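Local atomic coordinates of ribose 5-phosphate isomerase RpiB (PDB entry 4EGS), a protein that probably acts as a low molecular weight protein tyrosine phosphatase through the N-terminal domain modelled here, and belongs also to the RpiB sugar isomerase family. Residues T42-C46 and R47-A51; S82-A85 and V86-L89; M119-S122 and H123-S126. One frame throughout, in Å; residues are numbered along the deposited sequence.

Contact 1 of 3, residues T42-C46 and R47-A51. With BCT (bicarbonate ion), chain C.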
loop_
_atom_site.group_PDB
_atom_site.type_symbol
_atom_site.label_atom_id
_atom_site.label_comp_id
_atom_site.label_asym_id
_atom_site.label_seq_id
_atom_site.Cartn_x
_atom_site.Cartn_y
_atom_site.Cartn_z
ATOM N N THR A 42 -17.194 -18.034 -1.279
ATOM C CA THR A 42 -17.955 -18.882 -2.184
ATOM C C THR A 42 -19.283 -18.208 -2.498
ATOM O O THR A 42 -19.660 -18.074 -3.661
ATOM C CB THR A 42 -18.214 -20.280 -1.590
ATOM O OG1 THR A 42 -17.003 -21.045 -1.619
ATOM C CG2 THR A 42 -19.277 -21.010 -2.393
ATOM N N GLY A 43 -19.980 -17.769 -1.455
ATOM C CA GLY A 43 -21.288 -17.158 -1.616
ATOM C C GLY A 43 -21.364 -15.707 -1.179
ATOM O O GLY A 43 -22.427 -15.092 -1.256
ATOM N N ASN A 44 -20.239 -15.165 -0.718
ATOM C CA ASN A 44 -20.159 -13.770 -0.285
ATOM C C ASN A 44 -21.212 -13.401 0.763
ATOM O O ASN A 44 -21.924 -12.406 0.625
ATOM C CB ASN A 44 -20.242 -12.826 -1.490
ATOM C CG ASN A 44 -19.813 -11.415 -1.151
ATOM O OD1 ASN A 44 -19.124 -11.192 -0.157
ATOM N ND2 ASN A 44 -20.223 -10.453 -1.971
ATOM N N THR A 45 -21.305 -14.215 1.809
ATOM C CA THR A 45 -22.294 -14.007 2.859
ATOM C C THR A 45 -21.647 -13.961 4.245
ATOM O O THR A 45 -22.056 -13.180 5.105
ATOM C CB THR A 45 -23.411 -15.088 2.801
ATOM O OG1 THR A 45 -24.465 -14.643 1.939
ATOM C CG2 THR A 45 -23.995 -15.363 4.176
ATOM N N CYS A 46 -20.619 -14.777 4.449
ATOM C CA CYS A 46 -20.006 -14.894 5.769
ATOM C C CYS A 46 -18.621 -14.249 5.887
ATOM O O CYS A 46 -18.498 -13.144 6.409
ATOM C CB CYS A 46 -19.971 -16.360 6.215
ATOM S SG CYS A 46 -21.617 -17.085 6.455
ATOM N N ARG A 47 -17.585 -14.931 5.403
ATOM C CA ARG A 47 -16.209 -14.480 5.622
ATOM C C ARG A 47 -15.854 -13.192 4.879
ATOM O O ARG A 47 -15.351 -12.242 5.479
ATOM C CB ARG A 47 -15.203 -15.563 5.231
ATOM C CG ARG A 47 -15.645 -16.986 5.476
ATOM C CD ARG A 47 -15.454 -17.785 4.202
ATOM N NE ARG A 47 -15.054 -19.166 4.439
ATOM C CZ ARG A 47 -15.192 -20.139 3.547
ATOM N NH1 ARG A 47 -15.737 -19.885 2.366
ATOM N NH2 ARG A 47 -14.795 -21.370 3.838
ATOM N N SER A 48 -16.090 -13.178 3.570
ATOM C CA SER A 48 -15.777 -12.008 2.746
ATOM C C SER A 48 -16.422 -10.699 3.224
ATOM O O SER A 48 -15.750 -9.672 3.257
ATOM C CB SER A 48 -16.082 -12.263 1.264
ATOM O OG SER A 48 -15.056 -13.030 0.661
ATOM N N PRO A 49 -17.720 -10.725 3.589
ATOM C CA PRO A 49 -18.267 -9.489 4.159
ATOM C C PRO A 49 -17.595 -9.130 5.482
ATOM O O PRO A 49 -17.416 -7.949 5.776
ATOM C CB PRO A 49 -19.740 -9.835 4.399
ATOM C CG PRO A 49 -20.032 -10.927 3.437
ATOM C CD PRO A 49 -18.774 -11.732 3.362
ATOM N N MET A 50 -17.229 -10.143 6.261
ATOM C CA MET A 50 -16.541 -9.931 7.531
ATOM C C MET A 50 -15.122 -9.427 7.310
ATOM O O MET A 50 -14.699 -8.451 7.931
ATOM C CB MET A 50 -16.521 -11.218 8.363
ATOM C CG MET A 50 -17.857 -11.568 9.005
ATOM S SD MET A 50 -17.913 -13.245 9.675
ATOM C CE MET A 50 -16.820 -13.097 11.082
ATOM N N ALA A 51 -14.392 -10.098 6.424
ATOM C CA ALA A 51 -13.029 -9.701 6.090
ATOM C C ALA A 51 -13.001 -8.280 5.539
ATOM O O ALA A 51 -12.113 -7.495 5.867
ATOM C CB ALA A 51 -12.424 -10.671 5.090
HETATM C C BCT C . -19.040 -18.867 2.501
HETATM O O1 BCT C . -18.402 -18.726 3.715
HETATM O O2 BCT C . -18.199 -19.201 1.463
HETATM O O3 BCT C . -19.911 -17.836 2.208
#

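Contact 2 of 3, residues S82-A85 and V86-L89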
loop_
_atom_site.group_PDB
_atom_site.type_symbol
_atom_site.label_atom_id
_atom_site.label_comp_id
_atom_site.label_asym_id
_atom_site.label_seq_id
_atom_site.Cartn_x
_atom_site.Cartn_y
_atom_site.Cartn_z
ATOM N N SER A 82 -24.754 -12.895 6.676
ATOM C CA SER A 82 -25.472 -13.685 7.671
ATOM C C SER A 82 -25.650 -12.899 8.966
ATOM O O SER A 82 -24.794 -12.096 9.337
ATOM C CB SER A 82 -24.762 -15.015 7.939
ATOM O OG SER A 82 -23.457 -14.811 8.450
ATOM N N SER A 83 -26.774 -13.127 9.637
ATOM C CA SER A 83 -27.107 -12.392 10.850
ATOM C C SER A 83 -26.095 -12.645 11.963
ATOM O O SER A 83 -25.852 -11.773 12.796
ATOM C CB SER A 83 -28.517 -12.749 11.322
ATOM O OG SER A 83 -28.640 -14.140 11.557
ATOM N N GLU A 84 -25.509 -13.839 11.973
ATOM C CA GLU A 84 -24.465 -14.159 12.938
ATOM C C GLU A 84 -23.225 -13.316 12.675
ATOM O O GLU A 84 -22.651 -12.737 13.596
ATOM C CB GLU A 84 -24.104 -15.644 12.892
ATOM C CG GLU A 84 -25.107 -16.565 13.564
ATOM C CD GLU A 84 -26.231 -16.987 12.640
ATOM O OE1 GLU A 84 -27.145 -17.700 13.103
ATOM O OE2 GLU A 84 -26.198 -16.613 11.450
ATOM N N ALA A 85 -22.818 -13.254 11.410
ATOM C CA ALA A 85 -21.682 -12.436 11.003
ATOM C C ALA A 85 -21.939 -10.973 11.334
ATOM O O ALA A 85 -21.046 -10.258 11.784
ATOM C CB ALA A 85 -21.417 -12.601 9.517
ATOM N N VAL A 86 -23.176 -10.539 11.115
ATOM C CA VAL A 86 -23.569 -9.164 11.385
ATOM C C VAL A 86 -23.566 -8.860 12.885
ATOM O O VAL A 86 -23.247 -7.744 13.293
ATOM C CB VAL A 86 -24.943 -8.828 10.742
ATOM C CG1 VAL A 86 -25.956 -8.384 11.785
ATOM C CG2 VAL A 86 -24.783 -7.764 9.671
ATOM N N GLU A 87 -23.897 -9.857 13.704
ATOM C CA GLU A 87 -23.944 -9.647 15.149
ATOM C C GLU A 87 -22.593 -9.889 15.817
ATOM O O GLU A 87 -22.257 -9.224 16.793
ATOM C CB GLU A 87 -25.046 -10.487 15.811
ATOM C CG GLU A 87 -24.782 -11.983 15.866
ATOM C CD GLU A 87 -25.846 -12.728 16.652
ATOM O OE1 GLU A 87 -26.137 -12.318 17.796
ATOM O OE2 GLU A 87 -26.397 -13.718 16.126
ATOM N N VAL A 88 -21.815 -10.830 15.289
ATOM C CA VAL A 88 -20.496 -11.098 15.852
ATOM C C VAL A 88 -19.540 -9.944 15.555
ATOM O O VAL A 88 -18.625 -9.669 16.324
ATOM C CB VAL A 88 -19.900 -12.444 15.361
ATOM C CG1 VAL A 88 -19.482 -12.362 13.902
ATOM C CG2 VAL A 88 -18.719 -12.840 16.223
ATOM N N LEU A 89 -19.769 -9.255 14.444
ATOM C CA LEU A 89 -18.935 -8.122 14.080
ATOM C C LEU A 89 -19.395 -6.872 14.818
ATOM O O LEU A 89 -18.605 -5.964 15.065
ATOM C CB LEU A 89 -18.970 -7.895 12.569
ATOM C CG LEU A 89 -17.685 -8.247 11.821
ATOM C CD1 LEU A 89 -17.220 -9.649 12.167
ATOM C CD2 LEU A 89 -17.890 -8.098 10.325
HETATM O O HOH W 1 -28.222 -13.275 14.448
#

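Contact 3 of 3, residues M119-S122 and H123-S126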
loop_
_atom_site.group_PDB
_atom_site.type_symbol
_atom_site.label_atom_id
_atom_site.label_comp_id
_atom_site.label_asym_id
_atom_site.label_seq_id
_atom_site.Cartn_x
_atom_site.Cartn_y
_atom_site.Cartn_z
ATOM N N MET A 119 -10.444 -16.533 0.717
ATOM C CA MET A 119 -10.476 -17.101 2.059
ATOM C C MET A 119 -9.888 -18.506 2.072
ATOM O O MET A 119 -9.263 -18.921 3.048
ATOM C CB MET A 119 -11.907 -17.133 2.597
ATOM C CG MET A 119 -12.508 -15.760 2.824
ATOM S SD MET A 119 -11.505 -14.766 3.940
ATOM C CE MET A 119 -11.171 -13.346 2.904
ATOM N N ALA A 120 -10.092 -19.234 0.978
ATOM C CA ALA A 120 -9.619 -20.608 0.877
ATOM C C ALA A 120 -8.877 -20.853 -0.430
ATOM O O ALA A 120 -9.004 -20.084 -1.383
ATOM C CB ALA A 120 -10.780 -21.577 1.015
ATOM N N PHE A 121 -8.105 -21.933 -0.466
ATOM C CA PHE A 121 -7.353 -22.309 -1.656
ATOM C C PHE A 121 -8.303 -22.717 -2.779
ATOM O O PHE A 121 -7.951 -22.653 -3.957
ATOM C CB PHE A 121 -6.393 -23.456 -1.334
ATOM C CG PHE A 121 -5.007 -23.256 -1.875
ATOM C CD1 PHE A 121 -4.187 -22.265 -1.361
ATOM C CD2 PHE A 121 -4.518 -24.064 -2.889
ATOM C CE1 PHE A 121 -2.909 -22.078 -1.851
ATOM C CE2 PHE A 121 -3.240 -23.883 -3.383
ATOM C CZ PHE A 121 -2.436 -22.889 -2.863
ATOM N N SER A 122 -9.506 -23.136 -2.401
ATOM C CA SER A 122 -10.535 -23.507 -3.364
ATOM C C SER A 122 -10.979 -22.294 -4.171
ATOM O O SER A 122 -11.097 -22.359 -5.395
ATOM C CB SER A 122 -11.740 -24.119 -2.648
ATOM O OG SER A 122 -12.355 -23.178 -1.784
ATOM N N HIS A 123 -11.227 -21.188 -3.475
ATOM C CA HIS A 123 -11.640 -19.952 -4.125
ATOM C C HIS A 123 -10.515 -19.425 -5.008
ATOM O O HIS A 123 -10.759 -18.915 -6.101
ATOM C CB HIS A 123 -12.023 -18.896 -3.087
ATOM C CG HIS A 123 -12.979 -19.386 -2.043
ATOM N ND1 HIS A 123 -12.662 -19.420 -0.703
ATOM C CD2 HIS A 123 -14.244 -19.861 -2.143
ATOM C CE1 HIS A 123 -13.690 -19.895 -0.022
ATOM N NE2 HIS A 123 -14.662 -20.170 -0.872
ATOM N N LYS A 124 -9.283 -19.555 -4.526
ATOM C CA LYS A 124 -8.112 -19.129 -5.283
ATOM C C LYS A 124 -7.972 -19.918 -6.579
ATOM O O LYS A 124 -7.820 -19.338 -7.653
ATOM C CB LYS A 124 -6.840 -19.286 -4.446
ATOM C CG LYS A 124 -5.562 -19.064 -5.239
ATOM C CD LYS A 124 -4.329 -19.422 -4.429
ATOM C CE LYS A 124 -3.075 -19.337 -5.281
ATOM N NZ LYS A 124 -1.860 -19.756 -4.528
ATOM N N ARG A 125 -8.027 -21.242 -6.469
ATOM C CA ARG A 125 -7.884 -22.115 -7.629
ATOM C C ARG A 125 -8.972 -21.876 -8.672
ATOM O O ARG A 125 -8.687 -21.807 -9.869
ATOM C CB ARG A 125 -7.876 -23.588 -7.216
ATOM C CG ARG A 125 -7.968 -24.532 -8.402
ATOM C CD ARG A 125 -7.565 -25.950 -8.053
ATOM N NE ARG A 125 -7.333 -26.733 -9.262
ATOM C CZ ARG A 125 -6.178 -26.767 -9.919
ATOM N NH1 ARG A 125 -5.141 -26.066 -9.479
ATOM N NH2 ARG A 125 -6.056 -27.503 -11.015
ATOM N N SER A 126 -10.213 -21.758 -8.211
ATOM C CA SER A 126 -11.346 -21.500 -9.093
ATOM C C SER A 126 -11.116 -20.252 -9.937
ATOM O O SER A 126 -11.403 -20.236 -11.134
ATOM C CB SER A 126 -12.631 -21.348 -8.279
ATOM O OG SER A 126 -13.715 -20.961 -9.106
#

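Contact 1 of 3, residues T42-C46 and R47-A51
Met50 turns CG anti to its carbonyl carbon (chi1 -75°) and then bends at its last torsion, which lays the thioether along Cys46 one helical turn back. Met50 CG comes within 3.1 Å of Cys46 O, with SD also close to that oxygen. The same oxygen receives the amide of Met50, Met50 N to Cys46 O 3.3 Å, so a backbone bond and a side chain meet at one carbonyl as helix 47-61 begins. Pro49 adds its ring to the turn, CD lying 3.4 Å from Cys46 O and CG packing against the carbonyl of Thr45. The side chain of Asn44 crosses Pro49 obliquely, beside Ser48.

Arg47 leaves the helix the other way. Bends at chi2 (129°) and chi3 (145°) bring its guanidinium alongside the bicarbonate, near Thr42. Thr42 OG1, which is bonded to His123, sits at the guanidinium edge, 4.3 Å from Arg47 NH1; Arg47 NE has a weak bond to Val151 O. Bicarbonate, probably from the crystallisation liquor, lies between loop and arginine. Its O2 accepts a hydrogen bond from Thr42 N at 3.1 Å and lies 2.7 Å from Arg47 NH1, while O1 stands over a guanidinium face. Cys41, Arg47 and Asp153 are predicted catalytic residues, and Cys41 to Arg47 spell the CX5R signature of the tyrosine phosphatase P-loop, the anion cradle that in this family receives the substrate phosphate.

Contact 2 of 3, residues S82-A85 and V86-L89
Ser82 and Val86 meet across the first turn of helix 83-93, where Ser82 is the N-cap. The carbonyl oxygen of Ser82 accepts from Val86 N at 2.9 Å, while its OG accepts a weak capping bond from Ala85 N. Ser82 OG has a further weak bond with Tyr162 OH of helix 159-179, tying the cap to the neighbouring helix.

Ser83 follows. Its O accepts from Glu87 N at 2.9 Å, and Val86 CG1 leans against the same oxygen. A water joins Ser83 to Glu87, 3.0 Å from Ser83 OG and donating to Glu87 OE2.

Glu84 lies beside Glu87, both side chains pointing the same way with their carboxylate planes 41° apart. Glu87 places CG between its own N and carbonyl carbon (chi1 71°), which brings Glu87 CG to 3.2 Å from Glu84 O. The charged oxygens stay apart, Glu84 OE1 to Glu87 OE2 being 5.1 Å; the like charges probably disfavour each other mildly, and Glu87 OE1 has a weak, long ion pair with Lys91. Glu84 O also receives Val88 N at 2.7 Å.

Ala85 packs its methyl against Met50 and Tyr162. Its carbonyl oxygen, Ala85 O, accepts from Leu89 N at 3.1 Å and has a methyl of the next residue but two beside it, Val88 CG1, at 3.4 Å.

Contact 3 of 3, residues M119-S122 and H123-S126
Ala120 N reaches forward to His123, where ND1 accepts it at 3.1 Å. The amide lies at the ring edge, in plane, but the bond is weak, its N-H...N angle only 129°. His123 sets CG anti to its carbonyl carbon (chi1 -50°), which folds the imidazole back beside the helix start, and Ala120 CB packs 3.3 Å from His123 ND1. The other ring nitrogen, NE2, is satisfied by Thr42 OG1 of the phosphatase loop. Ser122 OG stands over one face of the His123 ring, 3.7 Å above its plane.

Ala120 is the N-cap of helix 121-130, which links parallel strands 115-118 and 138-140 in a beta-alpha-beta unit. Lys124 N donates to the cap carbonyl, Ala120 O, at 3.2 Å; Arg125 N and Ser126 N repeat the pattern on Phe121 O and Ser122 O. The amide of Phe121 is taken by Asp150 OD2.

Lys124 runs fully extended alongside Phe121. Its CD makes a CH-pi contact over the ring face, 4.2 Å from the Phe121 centroid and offset toward the rim, while Lys124 NZ passes 3.6 Å from Phe121 CZ to its salt bridge with Glu143 OE1.

Along the chain the three contacts follow in order, 42-51, 82-89 and 119-126, each where a helix of the phosphatase domain begins. Contact 1 is the hub: its centre lies about 11 Å from that of contact 2 and about 13 Å from that of contact 3, whereas the centres of contacts 2 and 3 are about 23 Å apart and the two do not touch. Helix 83-93 packs on helix 47-61 through Met50 with Leu89, and Ser82 N is probably bonded to Thr45 O. Met119, in contact 3, lies against Arg47 and Ala51. The anion loop after strand 36-41 and the first turn of helix 47-61 are thus touched by the starts of two separate helices, 83-93 and 121-130, the latter leading toward strand 138-140 of the parallel sheet.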